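PDB 7OSK: arabinogalactan endo-1,4-beta-galactosidase from Ignisphaera aggregans, which probably hydrolyses internal beta-1,4-galactosidic linkages of arabinogalactan through this calcium-binding family 53 glycoside hydrolase catalytic domain. Local coordinates for residues A[77-80]-A[81-85]; A[243-246]-A[247-251]; A[274-277]-A[278-282]; A[382-385]-A[386-390]. One frame throughout, in Å; residues are numbered along the deposited sequence.

Contact 1 (A[77-80]-A[81-85]); sequences RDLL and DILKE
Arg-77 and Glu-85 meet across the outer surface of the first turns of helix 79-85 in a salt bridge. NH2 of Arg-77 gives a nearly straight bond to OE1 of Glu-85 (2.6 Å, 172°), and NH1 adds a weak second one to the same oxygen. OE1 lies in the guanidinium plane, at its edge, but the donor reaches it from above the carboxylate plane, the two flat groups being turned 51° apart. The arginine chain folds back at chi2 and chi3, which brings its end alongside the helix; CB meanwhile rests on CG1 of Ile-82 at 3.7 Å. NH1 has a second acid partner in Asp-71.

The packed side is apolar. Leu-79 CD1 lies 4.1 Å from Leu-83 CG, the two side chains slanting across each other one turn apart, and Leu-79 also touches Tyr-69 and Phe-378. Leu-80 and Leu-83 both press on Ile-91 of strand 90-95, fastening the short helix to the barrel wall, and Leu-80 reaches Phe-120 and Ala-124 of helix 114-126.

Asp-78, on the solvent side, is the N-cap: its CG stands anti to the backbone N (chi1 -167°), and OD1 accepts from Leu-80 N at 3.3 Å. Its backbone O receives Ile-82 N (3.1 Å). The carboxylates of Asp-78 and Asp-81 come close, OD2 to OD2 4.3 Å. Two acids at the start of a helix would suit the positive end of its dipole; Lys-127, in a long, weak ion pair with Asp-78, may ease their repulsion, as may the nearby charge of Arg-77.

Contact 2 (A[243-246]-A[247-251]); sequences NFID and RLINS
Ile-245 and Ile-249 touch along one side of helix 238-250, where CG2 of Ile-245 meets CD1 of Ile-249 at 3.7 Å. In Ile-245, CG2 is the branch anti to the backbone N, and it meets the end of an Ile-249 chain whose CG1 lies beside its own backbone N (chi1 -69°). A second pair, Phe-244 and Leu-248, lies side by side and points the same way: ring atom CE1 of Phe-244 stands 4.1 Å from CD2 of Leu-248, approached obliquely.

Backbone bonds set the spacing of these pairs. Ile-249 N donates almost straight to Ile-245 O (2.7 Å), and Asn-250 N to Asp-246 O (2.9 Å), whereas the bonds of Arg-247 N to Asn-243 O and of Leu-248 N to Phe-244 O are weak. At the last turn the hydroxyl of Ser-251 donates to Arg-247 O with OG 2.6 Å away, and Trp-206 NE1 is hydrogen-bonded to the same OG.

Farther out, Trp-206 meets the Phe-244 ring edge-to-face and forms a cation-pi contact with Arg-247. Phe-244 and Leu-248 lean on Leu-233 and Ile-231 of strand 228-234 as well as on helix 206-223. Asp-246 faces another neighbour: OD2 makes a salt bridge with Arg-283 and OD1 a hydrogen bond with Tyr-284. An outer helix with one apolar flank laid on the barrel, here the crossover of the beta-alpha-beta unit 228-234, 238-250, 257-261, is characteristic of the TIM barrel.

Contact 3 (A[274-277]-A[278-282]); sequences RNLV and RTLVQ
Leu-276 and Leu-280, one turn apart in helix 270-283, make the main apolar contact, with CD1 of one 3.7 Å from CD1 of the other and the two chains slanting past each other. Leu-276 holds its CG opposite the backbone N (chi1 179°), which carries the branch toward the following turn. Val-277 and Val-281 form a looser pair on an adjoining flank, CG1 to CG1 4.3 Å.

The polar contacts are mostly backbone N-H to carbonyl hydrogen bonds. Arg-278 N donates to Arg-274 O at 3.2 Å along a practically straight line (178°), and Val-277 O accepts from both Val-281 N and Leu-280 N. Asn-275 O receives Thr-279 N at 3.3 Å; the Thr-279 hydroxyl also turns back toward this oxygen, but as modelled it comes implausibly close, and that bond is doubtful.

Charged groups lie on the flank facing helix 324-342. The Arg-278 guanidinium has Arg-274 O over one face and Asn-275 OD1 near its plane at the edge, with OD1 4.1 Å from NE. NH2 of Arg-278 passes 3.9 Å from CB of Arg-274. The two arginines share an acidic partner: Arg-278 NH1 and Arg-274 NE each make a salt bridge with Glu-341, while Arg-274 NH2 pairs with Glu-340.

With Leu-276 and Leu-280 resting on Ile-260 and Ile-258 of strand 257-261, and Val-277 on Leu-338, the helix shows the inward apolar face and ion-paired flank of an outer-layer helix in a (beta/alpha)8 barrel.

Contact 4 (A[382-385]-A[386-390]); sequences GRAL and PSLKV
The planar peptide joining Leu-385 to Pro-386 carries the carbonyl that Leu-388 N meets. Its oxygen, Leu-385 O, accepts from Leu-388 N at 3.0 Å with a fairly straight N-H (161°), yet the donor sits well above the carbonyl plane, 50° out of it. CB of Leu-388 lies 3.3 Å from the same oxygen. At the other end of the peptide, CD of Pro-386 stands 3.6 Å from CB of Leu-385, as the trans link between them requires. The puckered proline ring also touches Ile-324 at the start of helix 324-342.

The i to i+3 bond closes a type I beta-turn with Pro-386 and Ser-387 at its corners, following the extended backbone of Ala-384 and Leu-385. The proline ring restricts phi of Pro-386 (-66°) to a value this turn needs.

The side chains on the buried side pack together. CB of Ala-384 meets CD2 of Leu-388 at 3.9 Å; with CG anti to the backbone N (chi1 -176°), Leu-388 reaches back to that methyl. Ser-387 OG stands 3.6 Å from CB of Leu-385, and its hydrogen bond is with Gln-327 on helix 324-342, which settles a buried hydroxyl. Leu-385 itself packs on Trp-297, and its backbone pairs with that of Leu-377.

The side chain of Leu-385 lies about 9 Å from that of Glu-373, a calcium ligand, so the turn is near the metal site without belonging to it. The arrangement is a type I beta-turn with proline at its second position, in the segment joining the last barrel strand, 346-352, to the last helix, 390-393.

Overall arrangement
The four contacts follow one another along the chain of a single eight-stranded TIM-barrel domain and all lie in its outer layer. Contacts 1 and 4, far apart in sequence, are neighbours in space with centres 11 Å apart: Ile-82 CG2 packs on Leu-388 CD2 at 4.0 Å, so helix 79-85 meets the turn that leads to the C-terminal helix 390-393. Contacts 2 and 3 sit on helices 238-250 and 270-283, separated in sequence by strand 257-261 and the short helix 264-267; their centres are 16 Å apart. The centres of contacts 1 and 2 are 40 Å apart, on opposite sides of the chain's centre. Helix 324-342 touches both contacts 3 and 4, whose centres are 30 Å apart.

Contact 1 (A[77-80]-A[81-85])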
# COMPACT_ATOMS: atom_id res chain seq x y z
N ARG A 77 15.06 -18.04 5.14
CA ARG A 77 15.36 -17.58 3.79
C ARG A 77 15.32 -16.06 3.71
O ARG A 77 14.86 -15.39 4.63
CB ARG A 77 14.37 -18.17 2.78
CG ARG A 77 14.29 -19.68 2.76
CD ARG A 77 15.10 -20.28 1.63
NE ARG A 77 14.70 -19.76 0.32
CZ ARG A 77 13.62 -20.15 -0.34
NH1 ARG A 77 12.81 -21.08 0.17
NH2 ARG A 77 13.34 -19.62 -1.52
N ASP A 78 15.81 -15.53 2.59
CA ASP A 78 15.63 -14.12 2.29
C ASP A 78 14.15 -13.87 2.02
O ASP A 78 13.54 -14.57 1.22
CB ASP A 78 16.48 -13.72 1.08
CG ASP A 78 16.58 -12.21 0.90
OD1 ASP A 78 15.60 -11.50 1.22
OD2 ASP A 78 17.64 -11.75 0.42
N LEU A 79 13.58 -12.88 2.70
CA LEU A 79 12.15 -12.59 2.58
C LEU A 79 11.71 -12.43 1.13
O LEU A 79 10.70 -13.01 0.72
CB LEU A 79 11.81 -11.32 3.37
CG LEU A 79 10.40 -10.74 3.16
CD1 LEU A 79 9.33 -11.74 3.56
CD2 LEU A 79 10.25 -9.45 3.93
N LEU A 80 12.46 -11.65 0.36
CA LEU A 80 12.10 -11.39 -1.03
C LEU A 80 12.11 -12.67 -1.85
O LEU A 80 11.34 -12.81 -2.81
CB LEU A 80 13.06 -10.37 -1.64
CG LEU A 80 12.89 -8.92 -1.16
CD1 LEU A 80 14.01 -8.05 -1.71
CD2 LEU A 80 11.53 -8.36 -1.56
N ASP A 81 12.98 -13.62 -1.49
CA ASP A 81 13.00 -14.91 -2.16
C ASP A 81 11.74 -15.70 -1.83
O ASP A 81 11.20 -16.40 -2.68
CB ASP A 81 14.25 -15.71 -1.77
CG ASP A 81 15.52 -15.14 -2.38
OD1 ASP A 81 15.45 -14.54 -3.47
OD2 ASP A 81 16.60 -15.31 -1.76
N ILE A 82 11.29 -15.59 -0.58
CA ILE A 82 10.08 -16.29 -0.16
C ILE A 82 8.87 -15.74 -0.91
O ILE A 82 7.99 -16.49 -1.33
CB ILE A 82 9.84 -16.16 1.36
CG1 ILE A 82 11.04 -16.74 2.13
CG2 ILE A 82 8.55 -16.88 1.77
CD1 ILE A 82 10.95 -16.57 3.64
N LEU A 83 8.82 -14.42 -1.06
CA LEU A 83 7.71 -13.78 -1.75
C LEU A 83 7.70 -14.13 -3.23
O LEU A 83 6.65 -14.42 -3.80
CB LEU A 83 7.78 -12.26 -1.57
CG LEU A 83 7.61 -11.73 -0.15
CD1 LEU A 83 7.71 -10.22 -0.12
CD2 LEU A 83 6.28 -12.18 0.45
N LYS A 84 8.88 -14.10 -3.85
CA LYS A 84 8.98 -14.35 -5.29
C LYS A 84 8.54 -15.76 -5.63
O LYS A 84 7.77 -15.96 -6.57
CB LYS A 84 10.42 -14.11 -5.78
CG LYS A 84 10.55 -13.96 -7.29
CD LYS A 84 9.74 -12.78 -7.83
CE LYS A 84 9.89 -12.61 -9.33
NZ LYS A 84 9.01 -11.53 -9.86
N GLU A 85 9.01 -16.74 -4.87
CA GLU A 85 8.69 -18.14 -5.14
C GLU A 85 7.23 -18.44 -4.81
O GLU A 85 6.70 -19.48 -5.21
CB GLU A 85 9.62 -19.07 -4.35
CG GLU A 85 9.15 -19.42 -2.94
CD GLU A 85 10.07 -20.43 -2.26
OE1 GLU A 85 11.23 -20.55 -2.70
OE2 GLU A 85 9.63 -21.09 -1.30

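Contact 2 (A[243-246]-A[247-251])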
# COMPACT_ATOMS: atom_id res chain seq x y z
N ASN A 243 -17.42 11.83 -8.09
CA ASN A 243 -17.33 13.25 -7.77
C ASN A 243 -15.89 13.72 -7.62
O ASN A 243 -15.54 14.82 -8.05
CB ASN A 243 -18.12 13.56 -6.49
CG ASN A 243 -19.60 13.29 -6.63
OD1 ASN A 243 -20.18 13.45 -7.71
ND2 ASN A 243 -20.23 12.87 -5.54
N PHE A 244 -15.07 12.88 -7.00
CA PHE A 244 -13.69 13.25 -6.70
C PHE A 244 -12.80 13.19 -7.94
O PHE A 244 -12.01 14.11 -8.18
CB PHE A 244 -13.13 12.32 -5.62
CG PHE A 244 -11.77 12.73 -5.13
CD1 PHE A 244 -10.62 12.26 -5.75
CD2 PHE A 244 -11.63 13.58 -4.05
CE1 PHE A 244 -9.37 12.64 -5.30
CE2 PHE A 244 -10.39 13.96 -3.59
CZ PHE A 244 -9.25 13.49 -4.22
N ILE A 245 -12.92 12.12 -8.72
CA ILE A 245 -12.06 11.92 -9.88
C ILE A 245 -12.44 12.86 -11.03
O ILE A 245 -11.56 13.41 -11.69
CB ILE A 245 -12.09 10.46 -10.35
CG1 ILE A 245 -11.53 9.55 -9.25
CG2 ILE A 245 -11.29 10.28 -11.64
CD1 ILE A 245 -11.63 8.07 -9.54
N ASP A 246 -13.73 13.01 -11.27
CA ASP A 246 -14.22 13.97 -12.27
C ASP A 246 -13.61 15.34 -12.04
O ASP A 246 -13.07 15.96 -12.96
CB ASP A 246 -15.74 14.07 -12.23
CG ASP A 246 -16.43 12.91 -12.92
OD1 ASP A 246 -15.78 11.87 -13.13
OD2 ASP A 246 -17.63 13.04 -13.24
N ARG A 247 -13.70 15.82 -10.80
CA ARG A 247 -13.18 17.14 -10.46
C ARG A 247 -11.66 17.17 -10.58
O ARG A 247 -11.07 18.21 -10.85
CB ARG A 247 -13.61 17.54 -9.05
CG ARG A 247 -13.49 19.03 -8.76
CD ARG A 247 -13.94 19.36 -7.35
NE ARG A 247 -13.95 20.80 -7.10
CZ ARG A 247 -14.18 21.36 -5.92
NH1 ARG A 247 -14.41 20.61 -4.85
NH2 ARG A 247 -14.17 22.68 -5.79
N LEU A 248 -11.03 16.02 -10.37
CA LEU A 248 -9.58 15.91 -10.46
C LEU A 248 -9.12 15.96 -11.91
O LEU A 248 -8.21 16.71 -12.27
CB LEU A 248 -9.09 14.62 -9.79
CG LEU A 248 -7.67 14.63 -9.23
CD1 LEU A 248 -7.55 15.60 -8.07
CD2 LEU A 248 -7.26 13.23 -8.80
N ILE A 249 -9.75 15.14 -12.75
CA ILE A 249 -9.44 15.11 -14.18
C ILE A 249 -9.69 16.47 -14.81
O ILE A 249 -8.88 16.96 -15.60
CB ILE A 249 -10.27 14.02 -14.90
CG1 ILE A 249 -9.79 12.63 -14.46
CG2 ILE A 249 -10.18 14.18 -16.43
CD1 ILE A 249 -10.54 11.47 -15.09
N ASN A 250 -10.82 17.09 -14.47
CA ASN A 250 -11.16 18.40 -14.99
C ASN A 250 -10.19 19.49 -14.53
O ASN A 250 -10.08 20.53 -15.18
CB ASN A 250 -12.59 18.78 -14.58
CG ASN A 250 -13.65 17.99 -15.32
OD1 ASN A 250 -13.43 17.53 -16.44
ND2 ASN A 250 -14.81 17.83 -14.70
N SER A 251 -9.50 19.25 -13.42
CA SER A 251 -8.56 20.24 -12.87
C SER A 251 -7.19 20.19 -13.55
O SER A 251 -6.31 20.99 -13.24
CB SER A 251 -8.39 20.02 -11.37
OG SER A 251 -9.60 20.29 -10.67

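Contact 3 (A[274-277]-A[278-282])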
# COMPACT_ATOMS: atom_id res chain seq x y z
N ARG A 274 -17.20 -4.85 -6.56
CA ARG A 274 -17.51 -5.09 -7.97
C ARG A 274 -18.16 -3.88 -8.61
O ARG A 274 -17.85 -3.52 -9.75
CB ARG A 274 -18.42 -6.30 -8.12
CG ARG A 274 -17.70 -7.60 -8.43
CD ARG A 274 -18.68 -8.72 -8.72
NE ARG A 274 -18.05 -9.81 -9.47
CZ ARG A 274 -17.38 -10.82 -8.92
NH1 ARG A 274 -17.24 -10.90 -7.60
NH2 ARG A 274 -16.85 -11.75 -9.69
N ASN A 275 -19.08 -3.25 -7.88
CA ASN A 275 -19.80 -2.10 -8.40
C ASN A 275 -18.88 -0.91 -8.65
O ASN A 275 -19.07 -0.16 -9.60
CB ASN A 275 -20.92 -1.69 -7.44
CG ASN A 275 -21.93 -2.80 -7.22
OD1 ASN A 275 -22.26 -3.55 -8.14
ND2 ASN A 275 -22.43 -2.90 -5.99
N LEU A 276 -17.87 -0.76 -7.79
CA LEU A 276 -16.91 0.33 -7.95
C LEU A 276 -16.07 0.13 -9.21
O LEU A 276 -15.88 1.06 -9.99
CB LEU A 276 -15.99 0.43 -6.74
CG LEU A 276 -14.92 1.53 -6.84
CD1 LEU A 276 -15.57 2.91 -6.88
CD2 LEU A 276 -13.93 1.43 -5.71
N VAL A 277 -15.57 -1.09 -9.39
CA VAL A 277 -14.67 -1.38 -10.50
C VAL A 277 -15.35 -1.11 -11.84
O VAL A 277 -14.81 -0.37 -12.66
CB VAL A 277 -14.19 -2.85 -10.45
CG1 VAL A 277 -13.36 -3.19 -11.70
CG2 VAL A 277 -13.37 -3.10 -9.20
N ARG A 278 -16.52 -1.69 -12.05
CA ARG A 278 -17.22 -1.54 -13.32
C ARG A 278 -17.61 -0.08 -13.58
O ARG A 278 -17.77 0.33 -14.73
CB ARG A 278 -18.47 -2.43 -13.37
CG ARG A 278 -19.62 -1.96 -12.50
CD ARG A 278 -20.83 -2.86 -12.66
NE ARG A 278 -20.70 -4.12 -11.91
CZ ARG A 278 -20.23 -5.26 -12.42
NH1 ARG A 278 -19.85 -5.34 -13.69
NH2 ARG A 278 -20.16 -6.33 -11.64
N THR A 279 -17.78 0.69 -12.51
CA THR A 279 -18.12 2.10 -12.63
C THR A 279 -16.91 2.91 -13.08
O THR A 279 -17.06 3.93 -13.75
CB THR A 279 -18.65 2.67 -11.29
OG1 THR A 279 -19.71 1.84 -10.80
CG2 THR A 279 -19.16 4.09 -11.47
N LEU A 280 -15.72 2.45 -12.71
CA LEU A 280 -14.48 3.13 -13.08
C LEU A 280 -14.05 2.81 -14.51
O LEU A 280 -13.50 3.66 -15.21
CB LEU A 280 -13.36 2.77 -12.11
CG LEU A 280 -13.12 3.77 -10.97
CD1 LEU A 280 -14.39 4.03 -10.18
CD2 LEU A 280 -12.02 3.26 -10.04
N VAL A 281 -14.28 1.57 -14.95
CA VAL A 281 -13.85 1.15 -16.28
C VAL A 281 -14.73 1.75 -17.37
O VAL A 281 -14.30 1.88 -18.51
CB VAL A 281 -13.86 -0.39 -16.42
CG1 VAL A 281 -12.93 -1.03 -15.40
CG2 VAL A 281 -15.27 -0.94 -16.30
N GLN A 282 -15.96 2.11 -17.01
CA GLN A 282 -16.89 2.69 -17.98
C GLN A 282 -16.77 4.21 -18.02
O GLN A 282 -16.94 4.82 -19.07
CB GLN A 282 -18.33 2.30 -17.67
CG GLN A 282 -19.33 2.80 -18.72
CD GLN A 282 -20.76 2.48 -18.37
OE1 GLN A 282 -21.22 1.34 -18.54
NE2 GLN A 282 -21.49 3.48 -17.90

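Contact 4 (A[382-385]-A[386-390])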
# COMPACT_ATOMS: atom_id res chain seq x y z
N GLY A 382 7.16 -16.17 12.17
CA GLY A 382 7.78 -15.64 10.97
C GLY A 382 7.74 -16.60 9.80
O GLY A 382 8.35 -16.34 8.76
N ARG A 383 7.03 -17.71 9.96
CA ARG A 383 6.94 -18.72 8.92
C ARG A 383 5.82 -18.40 7.93
O ARG A 383 4.75 -17.92 8.32
CB ARG A 383 6.72 -20.10 9.54
CG ARG A 383 6.52 -21.22 8.54
CD ARG A 383 6.54 -22.57 9.25
NE ARG A 383 6.33 -23.68 8.32
CZ ARG A 383 6.55 -24.96 8.62
NH1 ARG A 383 6.99 -25.30 9.83
NH2 ARG A 383 6.32 -25.90 7.72
N ALA A 384 6.09 -18.64 6.65
CA ALA A 384 5.13 -18.35 5.60
C ALA A 384 3.86 -19.18 5.75
O ALA A 384 3.92 -20.41 5.82
CB ALA A 384 5.76 -18.59 4.23
N LEU A 385 2.72 -18.50 5.80
CA LEU A 385 1.43 -19.18 5.83
C LEU A 385 1.18 -19.85 4.49
O LEU A 385 1.62 -19.34 3.46
CB LEU A 385 0.31 -18.19 6.16
CG LEU A 385 0.41 -17.47 7.50
CD1 LEU A 385 -0.65 -16.39 7.61
CD2 LEU A 385 0.28 -18.46 8.65
N PRO A 386 0.47 -20.99 4.49
CA PRO A 386 0.19 -21.66 3.22
C PRO A 386 -0.72 -20.84 2.29
O PRO A 386 -0.93 -21.24 1.15
CB PRO A 386 -0.49 -22.97 3.64
CG PRO A 386 -1.01 -22.71 5.02
CD PRO A 386 -0.06 -21.74 5.64
N SER A 387 -1.24 -19.72 2.79
CA SER A 387 -2.08 -18.84 1.98
C SER A 387 -1.25 -17.84 1.19
O SER A 387 -1.79 -17.03 0.43
CB SER A 387 -3.09 -18.11 2.87
OG SER A 387 -2.44 -17.42 3.92
N LEU A 388 0.06 -17.89 1.36
CA LEU A 388 0.96 -17.01 0.62
C LEU A 388 1.09 -17.48 -0.83
O LEU A 388 1.55 -16.74 -1.69
CB LEU A 388 2.34 -16.95 1.29
CG LEU A 388 3.38 -16.00 0.70
CD1 LEU A 388 2.89 -14.56 0.69
CD2 LEU A 388 4.68 -16.11 1.46
N LYS A 389 0.68 -18.72 -1.08
CA LYS A 389 0.73 -19.30 -2.42
C LYS A 389 -0.46 -18.86 -3.26
O LYS A 389 -0.63 -19.31 -4.40
CB LYS A 389 0.76 -20.83 -2.34
CG LYS A 389 1.94 -21.40 -1.59
CD LYS A 389 1.82 -22.91 -1.46
CE LYS A 389 3.00 -23.51 -0.71
NZ LYS A 389 2.85 -24.98 -0.53
N VAL A 390 -1.29 -17.98 -2.72
CA VAL A 390 -2.46 -17.50 -3.43
C VAL A 390 -2.05 -16.71 -4.66
O VAL A 390 -2.76 -16.69 -5.67
CB VAL A 390 -3.37 -16.64 -2.52
CG1 VAL A 390 -2.66 -15.34 -2.13
CG2 VAL A 390 -4.70 -16.35 -3.19